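Local coordinates for beta-xylosidase (Uncultured organism, PDB 4MLG), which probably hydrolyses xylose units from the ends of xylo-oligosaccharides, as a family 43 glycoside hydrolase built on a beta-propeller, at residues K2-L7 with K304-K309; D57-G62 with K283-H288; S134-I139 with F222-M227; P183-L188 with R200-L205. All coordinates share one frame; numbering follows the deposited sequence.

Interaction 1 of 4, residues K2-L7 with K304-K309; sequences KEPRYL and KVAELK
Pro4, just before strand 5-6, reaches strand 302-308 in two ways: Pro4 CB lies 3.6 Å from Lys304 CE, and its CA makes a CA-H...O contact with the Val305 carbonyl. At Arg5 the backbones pair. Arg5 N donates to Val305 O at 3.0 Å (N-H...O 164°), and Arg5 O accepts from Val305 N at 2.9 Å, which defines an antiparallel hydrogen-bonded pair. With CG anti to the backbone N (chi1 174°) and the chain extended, the Arg5 guanidinium leads away from Val305 toward the loop carbonyl of Gly62, which it meets at a modelled distance too short to be relied on. Strand 5-6 is the edge strand of the sheet that also holds 302-308 and 283-290; adding an N-terminal strand to the last blade is consistent with a velcro-like closure of the propeller. Tyr6 and Lys304 form the next, non-hydrogen-bonded pair, their side chains side by side. Lys304 CB sits over one face of the Tyr6 ring, 4.2 Å from its centroid, a CH-pi contact, while Lys304 NZ donates to Tyr6 OH at 3.2 Å. Asp290 binds both polar ends. Leu7 crosses Val305 at about a right angle, bringing Leu7 CD2 to 3.7 Å from Val305 CG1.

Interaction 2 of 4, residues D57-G62 with K283-H288; sequences DDVEQG and KWYLFH
Val59 and Tyr285 form the close-packed half of this contact. The two side chains slide past each other in opposite directions, and Val59 CG1 lies over one face of the phenol ring, 3.9 Å from its centroid and 20° off the normal, which meets the geometry of a CH-pi contact. Because CG1 is anti to the backbone N (chi1 178°), that one methyl also approaches the ring of Phe287 obliquely, Val59 CG1 being 4.3 Å from Phe287 CZ. All three residues are buried, and Leu25 touches both Val59 and Phe287.

The polar half is looser. Glu60 crosses Tyr285 at about a right angle, its carboxylate plane turned 85° from the ring plane, and approaches the ring at its edge. The distance from Tyr285 OH to Glu60 OE1 is 2.8 Å, but the hydrogen bond is weak. The other carboxylate oxygen forms a long salt bridge, 3.6 Å between Glu60 OE2 and Lys283 NZ, with an extended lysine that is exposed to solvent; a firmer partner of this oxygen is the backbone N of Met1. Within the loop, Asp58 OD2 accepts from Gln61 N at 3.1 Å, an Asx motif beside the contacting residues. The loop links strands 50-56 and 64-72, whereas Tyr285 and Phe287 belong to strand 283-290 of another sheet, so the buried half is an interface between the first and last blades of a beta-propeller, where apolar side chains fill the space between two sheets.

Interaction 3 of 4, residues S134-I139 with F222-M227; sequences SMDPCI and FEASWM
Asp136 and Cys138 both point their side chains at strand 223-230, and the touching parts of the two backbones run nearly the same way, 16° apart. Asp136 has CG anti to its own carbonyl carbon (chi1 -76°), which directs OD2 onto the backbone at Ala224. There Ala224 N donates to Asp136 OD2 at 3.1 Å, where OD2 offers its anti lone pair, the one turned away from the other carboxylate oxygen.

Glu223 comes across this group at a slant, the carboxylate planes 45° apart. Glu223 CB lies 3.5 Å from Asp136 OD2, and the two acidic ends stay close, with 3.8 Å between Asp136 OD2 and Glu223 OE1. Met135, bent at chi2 and chi3, brings CE to 3.8 Å from Glu223 OE1. A sulfate ion, probably from the crystallisation liquor, lies about 3 Å from the Asp136 side chain; such ions often mark pockets, and the two acidic side chains near the centre of the chain are consistent with the central acidic active site of family 43 propellers.

Farther along, Cys138 SG is 3.6 Å from Trp226 CA and stands obliquely beside the indole, 4.6 Å from the centroid of its six-membered ring, a sulfur-aromatic contact. Indole NE1 is hydrogen-bonded to the carbonyl of Ile277. Asp136 touches both Asp85 and His274, the residues that bind the calcium ion, and Ala224 touches His274. Strand 81-91 borders the 134-139 side, with Cys138 on Asp87, while strand 233-239 pairs with 223-230, where Phe222 and Glu223 both face Ser239 in a classic beta bulge.

Interaction 4 of 4, residues P183-L188 with R200-L205; sequences PKVVRL and RDLMIL
Three backbone hydrogen bonds tie Pro183, Val185, Arg200 and Leu202 together. Val185 N donates to Arg200 O at 3.0 Å with the donor in the carbonyl plane, and Arg200 N returns a bond to Val185 O, also at 3.0 Å, so the two residues form an antiparallel hydrogen-bonded pair. A further bond runs from Leu202 N to Pro183 O at 2.8 Å and is nearly straight, with an N-H...O angle of 169°. Lys184 CA adds a CA-H...O contact to the same Arg200 O that accepts from Val185 N.

These bonds join the strands of a beta hairpin with a long connection. Strands 138-141, 147-151, 184-188 and 200-205 are neighbours in this order across the sheet, each antiparallel to the next, as in a propeller blade.

Of the charged groups, Lys184 and Asp201 lie side by side and point the same way, their ends joined in a salt bridge between NZ and OD1 whose modelled length is too short to be relied on. Arg200 instead pairs with Glu197 through its guanidinium.

Apolar contacts make up the rest. Pro183 crosses Ile204 at about a right angle, with Pro183 CD 3.9 Å from Ile204 CD1, and Pro183 CG lies 4.0 Å from Leu202 CB. Val185 CG1, placed between its backbone N and carbonyl carbon (chi1 50°), reaches 4.2 Å from Leu202 CB. Phe236 of strand 233-239 packs on Pro183, Leu202 and Ile204 together.

In the fold
Interactions 1 and 2 lie together on one flank of the propeller, their centres 7 Å apart; they touch directly, strands 283-290 and 302-308 being hydrogen-bonded neighbours in one sheet. Interactions 3 and 4 form a second pair, with centres 10 Å apart, and touch where Ser225 packs on Pro183. Interaction 3 is near the centre of the chain, and interaction 4 lies on the opposite side of that centre from 1 and 2, about 29 Å away between centres. Along the sequence each successive contact is enclosed by the one before, so the outermost, 2-7 with 304-309, joins the N-terminal strand to the last blade, which probably helps close the ring round the central calcium site.

Interaction 1 of 4, residues K2-L7 with K304-K309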
# COMPACT_ATOMS: atom_id res chain seq x y z
N LYS A 2 11.15 -33.43 -29.54
CA LYS A 2 11.05 -34.64 -28.73
C LYS A 2 11.63 -34.39 -27.34
O LYS A 2 11.21 -35.00 -26.36
CB LYS A 2 11.76 -35.81 -29.40
CG LYS A 2 11.19 -36.21 -30.75
CD LYS A 2 11.95 -37.37 -31.36
CE LYS A 2 11.37 -37.76 -32.71
NZ LYS A 2 12.12 -38.89 -33.33
N GLU A 3 12.61 -33.49 -27.28
CA GLU A 3 13.25 -33.14 -26.02
C GLU A 3 13.11 -31.64 -25.75
O GLU A 3 13.10 -30.84 -26.69
CB GLU A 3 14.72 -33.53 -26.04
CG GLU A 3 14.97 -35.00 -26.31
CD GLU A 3 14.47 -35.91 -25.20
OE1 GLU A 3 14.37 -35.44 -24.05
OE2 GLU A 3 14.17 -37.09 -25.49
N PRO A 4 12.98 -31.26 -24.47
CA PRO A 4 12.88 -29.85 -24.07
C PRO A 4 14.10 -29.05 -24.52
O PRO A 4 15.23 -29.52 -24.37
CB PRO A 4 12.84 -29.93 -22.54
CG PRO A 4 12.29 -31.28 -22.25
CD PRO A 4 12.84 -32.17 -23.32
N ARG A 5 13.87 -27.86 -25.06
CA ARG A 5 14.94 -27.04 -25.59
C ARG A 5 15.19 -25.80 -24.74
O ARG A 5 14.27 -25.06 -24.42
CB ARG A 5 14.61 -26.61 -27.03
CG ARG A 5 15.60 -25.63 -27.63
CD ARG A 5 15.07 -25.03 -28.92
NE ARG A 5 15.97 -24.00 -29.45
CZ ARG A 5 15.68 -23.22 -30.49
NH1 ARG A 5 14.52 -23.35 -31.11
NH2 ARG A 5 16.56 -22.32 -30.90
N TYR A 6 16.45 -25.60 -24.35
CA TYR A 6 16.84 -24.39 -23.63
C TYR A 6 17.04 -23.24 -24.62
O TYR A 6 17.75 -23.39 -25.62
CB TYR A 6 18.12 -24.63 -22.82
CG TYR A 6 17.90 -25.48 -21.58
CD1 TYR A 6 17.53 -24.90 -20.38
CD2 TYR A 6 18.07 -26.86 -21.62
CE1 TYR A 6 17.33 -25.66 -19.25
CE2 TYR A 6 17.87 -27.63 -20.49
CZ TYR A 6 17.50 -27.03 -19.31
OH TYR A 6 17.30 -27.79 -18.18
N LEU A 7 16.42 -22.11 -24.34
CA LEU A 7 16.40 -20.99 -25.28
C LEU A 7 17.51 -19.97 -25.04
O LEU A 7 18.14 -19.51 -25.99
CB LEU A 7 15.03 -20.31 -25.26
CG LEU A 7 13.84 -21.23 -25.55
CD1 LEU A 7 12.53 -20.47 -25.44
CD2 LEU A 7 13.99 -21.85 -26.93
N LYS A 304 13.10 -22.78 -20.51
CA LYS A 304 13.10 -23.88 -21.47
C LYS A 304 11.70 -24.12 -22.02
O LYS A 304 10.71 -23.70 -21.42
CB LYS A 304 13.65 -25.15 -20.82
CG LYS A 304 12.89 -25.57 -19.57
CD LYS A 304 13.61 -26.69 -18.84
CE LYS A 304 13.79 -27.90 -19.74
NZ LYS A 304 14.49 -29.02 -19.04
N VAL A 305 11.62 -24.78 -23.17
CA VAL A 305 10.33 -25.02 -23.80
C VAL A 305 10.12 -26.49 -24.15
O VAL A 305 11.01 -27.15 -24.70
CB VAL A 305 10.15 -24.14 -25.06
CG1 VAL A 305 11.35 -24.27 -25.99
CG2 VAL A 305 8.85 -24.48 -25.78
N ALA A 306 8.94 -27.01 -23.81
CA ALA A 306 8.57 -28.38 -24.15
C ALA A 306 7.22 -28.38 -24.85
O ALA A 306 6.33 -27.60 -24.51
CB ALA A 306 8.53 -29.24 -22.90
N GLU A 307 7.07 -29.27 -25.83
CA GLU A 307 5.82 -29.36 -26.58
C GLU A 307 4.69 -29.90 -25.71
O GLU A 307 4.85 -30.91 -25.02
CB GLU A 307 6.00 -30.23 -27.82
CG GLU A 307 4.75 -30.33 -28.68
CD GLU A 307 5.00 -31.05 -29.99
OE1 GLU A 307 6.14 -31.54 -30.20
OE2 GLU A 307 4.07 -31.13 -30.82
N LEU A 308 3.55 -29.23 -25.75
CA LEU A 308 2.38 -29.64 -24.97
C LEU A 308 1.34 -30.27 -25.89
O LEU A 308 1.03 -29.74 -26.95
CB LEU A 308 1.79 -28.44 -24.23
CG LEU A 308 0.69 -28.74 -23.22
CD1 LEU A 308 1.03 -28.13 -21.87
CD2 LEU A 308 -0.66 -28.23 -23.71
N LYS A 309 0.79 -31.40 -25.46
CA LYS A 309 -0.19 -32.12 -26.27
C LYS A 309 -1.46 -32.43 -25.49
O LYS A 309 -1.41 -32.69 -24.29
CB LYS A 309 0.43 -33.41 -26.82
CG LYS A 309 1.58 -33.18 -27.79
CD LYS A 309 2.16 -34.50 -28.28
CE LYS A 309 3.29 -34.27 -29.27
NZ LYS A 309 3.90 -35.55 -29.72

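Interaction 2 of 4, residues D57-G62 with K283-H288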
# COMPACT_ATOMS: atom_id res chain seq x y z
N ASP A 57 11.09 -17.03 -34.25
CA ASP A 57 10.31 -17.26 -35.46
C ASP A 57 9.94 -18.73 -35.55
O ASP A 57 8.91 -19.09 -36.13
CB ASP A 57 11.09 -16.82 -36.70
CG ASP A 57 11.05 -15.32 -36.92
OD1 ASP A 57 9.99 -14.71 -36.67
OD2 ASP A 57 12.08 -14.76 -37.34
N ASP A 58 10.78 -19.58 -34.97
CA ASP A 58 10.53 -21.01 -34.92
C ASP A 58 10.95 -21.56 -33.56
O ASP A 58 12.11 -21.48 -33.18
CB ASP A 58 11.30 -21.73 -36.03
CG ASP A 58 11.03 -23.22 -36.06
OD1 ASP A 58 9.90 -23.62 -35.73
OD2 ASP A 58 11.96 -23.98 -36.41
N VAL A 59 9.98 -22.04 -32.79
CA VAL A 59 10.27 -22.48 -31.45
C VAL A 59 11.20 -23.68 -31.41
O VAL A 59 12.13 -23.73 -30.63
CB VAL A 59 8.97 -22.83 -30.70
CG1 VAL A 59 9.27 -23.35 -29.32
CG2 VAL A 59 8.08 -21.62 -30.61
N GLU A 60 10.93 -24.67 -32.26
CA GLU A 60 11.73 -25.88 -32.29
C GLU A 60 13.18 -25.85 -32.80
O GLU A 60 14.05 -26.44 -32.18
CB GLU A 60 10.95 -26.99 -32.97
CG GLU A 60 9.87 -27.55 -32.07
CD GLU A 60 8.65 -27.95 -32.85
OE1 GLU A 60 8.26 -27.19 -33.74
OE2 GLU A 60 8.10 -29.02 -32.55
N GLN A 61 13.44 -25.18 -33.91
CA GLN A 61 14.83 -25.04 -34.37
C GLN A 61 15.26 -23.61 -34.63
O GLN A 61 16.34 -23.36 -35.14
CB GLN A 61 15.11 -25.93 -35.59
CG GLN A 61 16.46 -26.63 -35.52
CD GLN A 61 16.38 -28.10 -35.86
OE1 GLN A 61 15.42 -28.57 -36.46
NE2 GLN A 61 17.40 -28.85 -35.48
N GLY A 62 14.40 -22.66 -34.28
CA GLY A 62 14.62 -21.25 -34.54
C GLY A 62 15.68 -20.52 -33.73
O GLY A 62 15.95 -20.86 -32.60
N LYS A 283 1.07 -25.89 -33.08
CA LYS A 283 1.49 -26.72 -31.95
C LYS A 283 1.50 -25.93 -30.64
O LYS A 283 1.78 -24.73 -30.63
CB LYS A 283 2.87 -27.32 -32.20
CG LYS A 283 2.95 -28.16 -33.46
CD LYS A 283 4.35 -28.72 -33.66
CE LYS A 283 4.43 -29.54 -34.93
NZ LYS A 283 5.80 -30.09 -35.16
N TRP A 284 1.18 -26.61 -29.55
CA TRP A 284 1.18 -25.98 -28.23
C TRP A 284 2.51 -26.21 -27.52
O TRP A 284 3.13 -27.27 -27.68
CB TRP A 284 0.02 -26.52 -27.39
CG TRP A 284 -1.32 -26.06 -27.86
CD1 TRP A 284 -2.07 -26.60 -28.87
CD2 TRP A 284 -2.09 -24.97 -27.33
NE1 TRP A 284 -3.25 -25.91 -29.01
CE2 TRP A 284 -3.29 -24.90 -28.08
CE3 TRP A 284 -1.88 -24.04 -26.31
CZ2 TRP A 284 -4.27 -23.95 -27.83
CZ3 TRP A 284 -2.86 -23.09 -26.06
CH2 TRP A 284 -4.04 -23.05 -26.82
N TYR A 285 2.94 -25.22 -26.75
CA TYR A 285 4.22 -25.31 -26.04
C TYR A 285 4.08 -24.92 -24.57
O TYR A 285 3.29 -24.04 -24.22
CB TYR A 285 5.27 -24.42 -26.72
CG TYR A 285 5.57 -24.81 -28.14
CD1 TYR A 285 6.55 -25.75 -28.43
CD2 TYR A 285 4.86 -24.26 -29.20
CE1 TYR A 285 6.83 -26.12 -29.73
CE2 TYR A 285 5.13 -24.62 -30.51
CZ TYR A 285 6.12 -25.55 -30.77
OH TYR A 285 6.39 -25.91 -32.07
N LEU A 286 4.84 -25.58 -23.71
CA LEU A 286 4.87 -25.25 -22.29
C LEU A 286 6.21 -24.62 -21.93
O LEU A 286 7.16 -25.32 -21.58
CB LEU A 286 4.63 -26.49 -21.43
CG LEU A 286 4.64 -26.28 -19.91
CD1 LEU A 286 3.45 -25.45 -19.47
CD2 LEU A 286 4.69 -27.61 -19.17
N PHE A 287 6.28 -23.29 -22.03
CA PHE A 287 7.48 -22.57 -21.62
C PHE A 287 7.60 -22.62 -20.10
O PHE A 287 6.63 -22.35 -19.40
CB PHE A 287 7.44 -21.12 -22.10
CG PHE A 287 7.50 -20.97 -23.59
CD1 PHE A 287 8.70 -20.73 -24.23
CD2 PHE A 287 6.35 -21.06 -24.36
CE1 PHE A 287 8.76 -20.59 -25.60
CE2 PHE A 287 6.40 -20.92 -25.73
CZ PHE A 287 7.61 -20.69 -26.35
N HIS A 288 8.78 -22.97 -19.60
CA HIS A 288 9.02 -23.05 -18.16
C HIS A 288 10.50 -22.90 -17.86
O HIS A 288 11.26 -22.39 -18.69
CB HIS A 288 8.47 -24.36 -17.60
CG HIS A 288 9.03 -25.59 -18.25
ND1 HIS A 288 8.72 -25.95 -19.54
CD2 HIS A 288 9.87 -26.54 -17.78
CE1 HIS A 288 9.35 -27.07 -19.85
NE2 HIS A 288 10.05 -27.45 -18.80

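Interaction 3 of 4, residues S134-I139 with F222-M227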
# COMPACT_ATOMS: atom_id res chain seq x y z
N SER A 134 -0.34 -8.17 -3.91
CA SER A 134 0.29 -9.44 -4.24
C SER A 134 1.06 -9.38 -5.56
O SER A 134 1.49 -8.30 -5.98
CB SER A 134 -0.73 -10.58 -4.27
OG SER A 134 -0.09 -11.84 -4.37
N MET A 135 1.24 -10.52 -6.22
CA MET A 135 2.09 -10.58 -7.41
C MET A 135 1.66 -11.64 -8.43
O MET A 135 0.53 -12.13 -8.40
CB MET A 135 3.54 -10.81 -6.99
CG MET A 135 3.69 -11.67 -5.76
SD MET A 135 3.10 -13.36 -5.98
CE MET A 135 4.63 -14.21 -6.35
N ASP A 136 2.59 -11.98 -9.32
CA ASP A 136 2.35 -12.93 -10.41
C ASP A 136 1.07 -12.67 -11.21
O ASP A 136 0.18 -13.51 -11.25
CB ASP A 136 2.36 -14.37 -9.89
CG ASP A 136 3.75 -14.89 -9.61
OD1 ASP A 136 4.70 -14.07 -9.61
OD2 ASP A 136 3.91 -16.10 -9.38
N PRO A 137 0.99 -11.50 -11.87
CA PRO A 137 -0.21 -11.20 -12.65
C PRO A 137 -0.23 -11.93 -13.99
O PRO A 137 0.83 -12.18 -14.58
CB PRO A 137 -0.09 -9.69 -12.89
CG PRO A 137 1.37 -9.45 -12.93
CD PRO A 137 1.96 -10.39 -11.92
N CYS A 138 -1.43 -12.27 -14.45
CA CYS A 138 -1.62 -12.86 -15.76
C CYS A 138 -2.76 -12.12 -16.46
O CYS A 138 -3.86 -12.03 -15.93
CB CYS A 138 -1.97 -14.35 -15.63
SG CYS A 138 -2.65 -15.10 -17.13
N ILE A 139 -2.49 -11.60 -17.65
CA ILE A 139 -3.49 -10.82 -18.37
C ILE A 139 -4.11 -11.61 -19.51
O ILE A 139 -3.42 -11.98 -20.47
CB ILE A 139 -2.92 -9.50 -18.91
CG1 ILE A 139 -2.00 -8.86 -17.87
CG2 ILE A 139 -4.05 -8.56 -19.28
CD1 ILE A 139 -2.70 -8.47 -16.59
N PHE A 222 -0.79 -21.95 -5.29
CA PHE A 222 0.34 -21.30 -4.62
C PHE A 222 0.71 -20.01 -5.36
O PHE A 222 0.73 -18.94 -4.76
CB PHE A 222 1.54 -22.24 -4.54
CG PHE A 222 2.66 -21.72 -3.66
CD1 PHE A 222 2.69 -22.03 -2.30
CD2 PHE A 222 3.67 -20.94 -4.18
CE1 PHE A 222 3.71 -21.56 -1.49
CE2 PHE A 222 4.69 -20.46 -3.38
CZ PHE A 222 4.71 -20.77 -2.03
N GLU A 223 1.00 -20.13 -6.65
CA GLU A 223 1.40 -18.98 -7.47
C GLU A 223 1.37 -19.32 -8.96
O GLU A 223 0.88 -20.38 -9.35
CB GLU A 223 2.80 -18.51 -7.08
CG GLU A 223 3.90 -19.51 -7.41
CD GLU A 223 5.29 -18.99 -7.13
OE1 GLU A 223 5.41 -17.96 -6.44
OE2 GLU A 223 6.26 -19.61 -7.60
N ALA A 224 1.90 -18.40 -9.77
CA ALA A 224 2.03 -18.59 -11.21
C ALA A 224 0.71 -18.82 -11.95
O ALA A 224 0.55 -19.81 -12.66
CB ALA A 224 3.01 -19.73 -11.52
N SER A 225 -0.23 -17.89 -11.79
CA SER A 225 -1.51 -17.97 -12.48
C SER A 225 -1.34 -17.85 -13.99
O SER A 225 -0.56 -17.03 -14.48
CB SER A 225 -2.46 -16.87 -11.99
OG SER A 225 -2.92 -17.13 -10.68
N TRP A 226 -2.06 -18.68 -14.73
CA TRP A 226 -2.09 -18.58 -16.19
C TRP A 226 -3.42 -19.09 -16.75
O TRP A 226 -4.01 -20.02 -16.21
CB TRP A 226 -0.92 -19.35 -16.82
CG TRP A 226 -0.81 -19.14 -18.30
CD1 TRP A 226 -1.32 -19.93 -19.28
CD2 TRP A 226 -0.15 -18.05 -18.96
NE1 TRP A 226 -1.02 -19.41 -20.52
CE2 TRP A 226 -0.30 -18.25 -20.35
CE3 TRP A 226 0.54 -16.92 -18.52
CZ2 TRP A 226 0.22 -17.37 -21.29
CZ3 TRP A 226 1.07 -16.05 -19.46
CH2 TRP A 226 0.90 -16.28 -20.83
N MET A 227 -3.88 -18.46 -17.83
CA MET A 227 -5.17 -18.80 -18.42
C MET A 227 -5.07 -18.87 -19.94
O MET A 227 -4.55 -17.95 -20.57
CB MET A 227 -6.21 -17.75 -18.03
CG MET A 227 -7.60 -18.00 -18.60
SD MET A 227 -8.49 -19.31 -17.74
CE MET A 227 -8.65 -18.58 -16.11

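Interaction 4 of 4, residues P183-L188 with R200-L205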
# COMPACT_ATOMS: atom_id res chain seq x y z
N PRO A 183 -6.72 -17.85 -5.93
CA PRO A 183 -6.12 -16.80 -6.75
C PRO A 183 -7.18 -15.73 -7.05
O PRO A 183 -8.37 -16.01 -6.93
CB PRO A 183 -5.73 -17.53 -8.04
CG PRO A 183 -6.62 -18.72 -8.08
CD PRO A 183 -6.80 -19.13 -6.65
N LYS A 184 -6.75 -14.53 -7.42
CA LYS A 184 -7.69 -13.44 -7.63
C LYS A 184 -7.90 -13.14 -9.11
O LYS A 184 -7.00 -13.30 -9.92
CB LYS A 184 -7.22 -12.19 -6.90
CG LYS A 184 -7.18 -12.33 -5.39
CD LYS A 184 -8.57 -12.59 -4.83
CE LYS A 184 -8.54 -12.77 -3.32
NZ LYS A 184 -9.91 -13.00 -2.78
N VAL A 185 -9.11 -12.69 -9.44
CA VAL A 185 -9.46 -12.30 -10.80
C VAL A 185 -10.11 -10.92 -10.78
O VAL A 185 -10.94 -10.62 -9.93
CB VAL A 185 -10.40 -13.33 -11.46
CG1 VAL A 185 -11.59 -13.64 -10.56
CG2 VAL A 185 -10.87 -12.83 -12.82
N VAL A 186 -9.71 -10.07 -11.72
CA VAL A 186 -10.28 -8.73 -11.82
C VAL A 186 -10.31 -8.25 -13.27
O VAL A 186 -9.37 -8.49 -14.03
CB VAL A 186 -9.53 -7.72 -10.92
CG1 VAL A 186 -8.07 -7.61 -11.33
CG2 VAL A 186 -10.21 -6.36 -10.94
N ARG A 187 -11.41 -7.61 -13.66
CA ARG A 187 -11.54 -7.08 -15.01
C ARG A 187 -10.88 -5.70 -15.11
O ARG A 187 -11.09 -4.84 -14.25
CB ARG A 187 -13.01 -7.00 -15.42
CG ARG A 187 -13.23 -6.49 -16.84
CD ARG A 187 -14.71 -6.52 -17.23
NE ARG A 187 -15.52 -5.66 -16.37
CZ ARG A 187 -15.78 -4.38 -16.63
NH1 ARG A 187 -15.28 -3.80 -17.71
NH2 ARG A 187 -16.53 -3.67 -15.79
N LEU A 188 -10.08 -5.51 -16.15
CA LEU A 188 -9.43 -4.23 -16.38
C LEU A 188 -10.31 -3.34 -17.25
O LEU A 188 -11.00 -3.82 -18.15
CB LEU A 188 -8.07 -4.44 -17.07
CG LEU A 188 -7.00 -5.16 -16.26
CD1 LEU A 188 -5.83 -5.54 -17.15
CD2 LEU A 188 -6.52 -4.28 -15.11
N ARG A 200 -11.88 -10.60 -7.11
CA ARG A 200 -12.64 -11.61 -6.38
C ARG A 200 -11.98 -12.98 -6.48
O ARG A 200 -11.10 -13.20 -7.32
CB ARG A 200 -14.08 -11.68 -6.90
CG ARG A 200 -14.20 -11.67 -8.41
CD ARG A 200 -15.65 -11.63 -8.85
NE ARG A 200 -15.90 -10.57 -9.83
CZ ARG A 200 -17.06 -10.36 -10.43
NH1 ARG A 200 -18.10 -11.14 -10.16
NH2 ARG A 200 -17.19 -9.37 -11.31
N ASP A 201 -12.39 -13.89 -5.61
CA ASP A 201 -11.85 -15.25 -5.60
C ASP A 201 -12.13 -15.98 -6.91
O ASP A 201 -13.27 -16.01 -7.38
CB ASP A 201 -12.43 -16.06 -4.43
CG ASP A 201 -11.86 -15.64 -3.09
OD1 ASP A 201 -10.70 -15.19 -3.05
OD2 ASP A 201 -12.57 -15.78 -2.07
N LEU A 202 -11.08 -16.55 -7.49
CA LEU A 202 -11.25 -17.50 -8.58
C LEU A 202 -11.28 -18.89 -7.96
O LEU A 202 -10.23 -19.51 -7.78
CB LEU A 202 -10.10 -17.41 -9.59
CG LEU A 202 -10.29 -18.28 -10.83
CD1 LEU A 202 -11.32 -17.66 -11.77
CD2 LEU A 202 -8.98 -18.52 -11.55
N MET A 203 -12.48 -19.36 -7.63
CA MET A 203 -12.63 -20.61 -6.90
C MET A 203 -12.09 -21.81 -7.67
O MET A 203 -12.49 -22.07 -8.81
CB MET A 203 -14.10 -20.84 -6.55
CG MET A 203 -14.74 -19.67 -5.81
SD MET A 203 -16.50 -19.93 -5.49
CE MET A 203 -16.44 -21.24 -4.27
N ILE A 204 -11.15 -22.52 -7.05
CA ILE A 204 -10.67 -23.79 -7.60
C ILE A 204 -11.27 -24.92 -6.77
O ILE A 204 -11.11 -24.96 -5.55
CB ILE A 204 -9.14 -23.86 -7.61
CG1 ILE A 204 -8.55 -22.61 -8.26
CG2 ILE A 204 -8.67 -25.10 -8.35
CD1 ILE A 204 -7.05 -22.62 -8.37
N LEU A 205 -11.95 -25.85 -7.44
CA LEU A 205 -12.74 -26.86 -6.74
C LEU A 205 -12.23 -28.29 -6.90
O LEU A 205 -11.31 -28.56 -7.67
CB LEU A 205 -14.19 -26.80 -7.21
CG LEU A 205 -14.90 -25.45 -7.14
CD1 LEU A 205 -16.34 -25.57 -7.59
CD2 LEU A 205 -14.82 -24.88 -5.73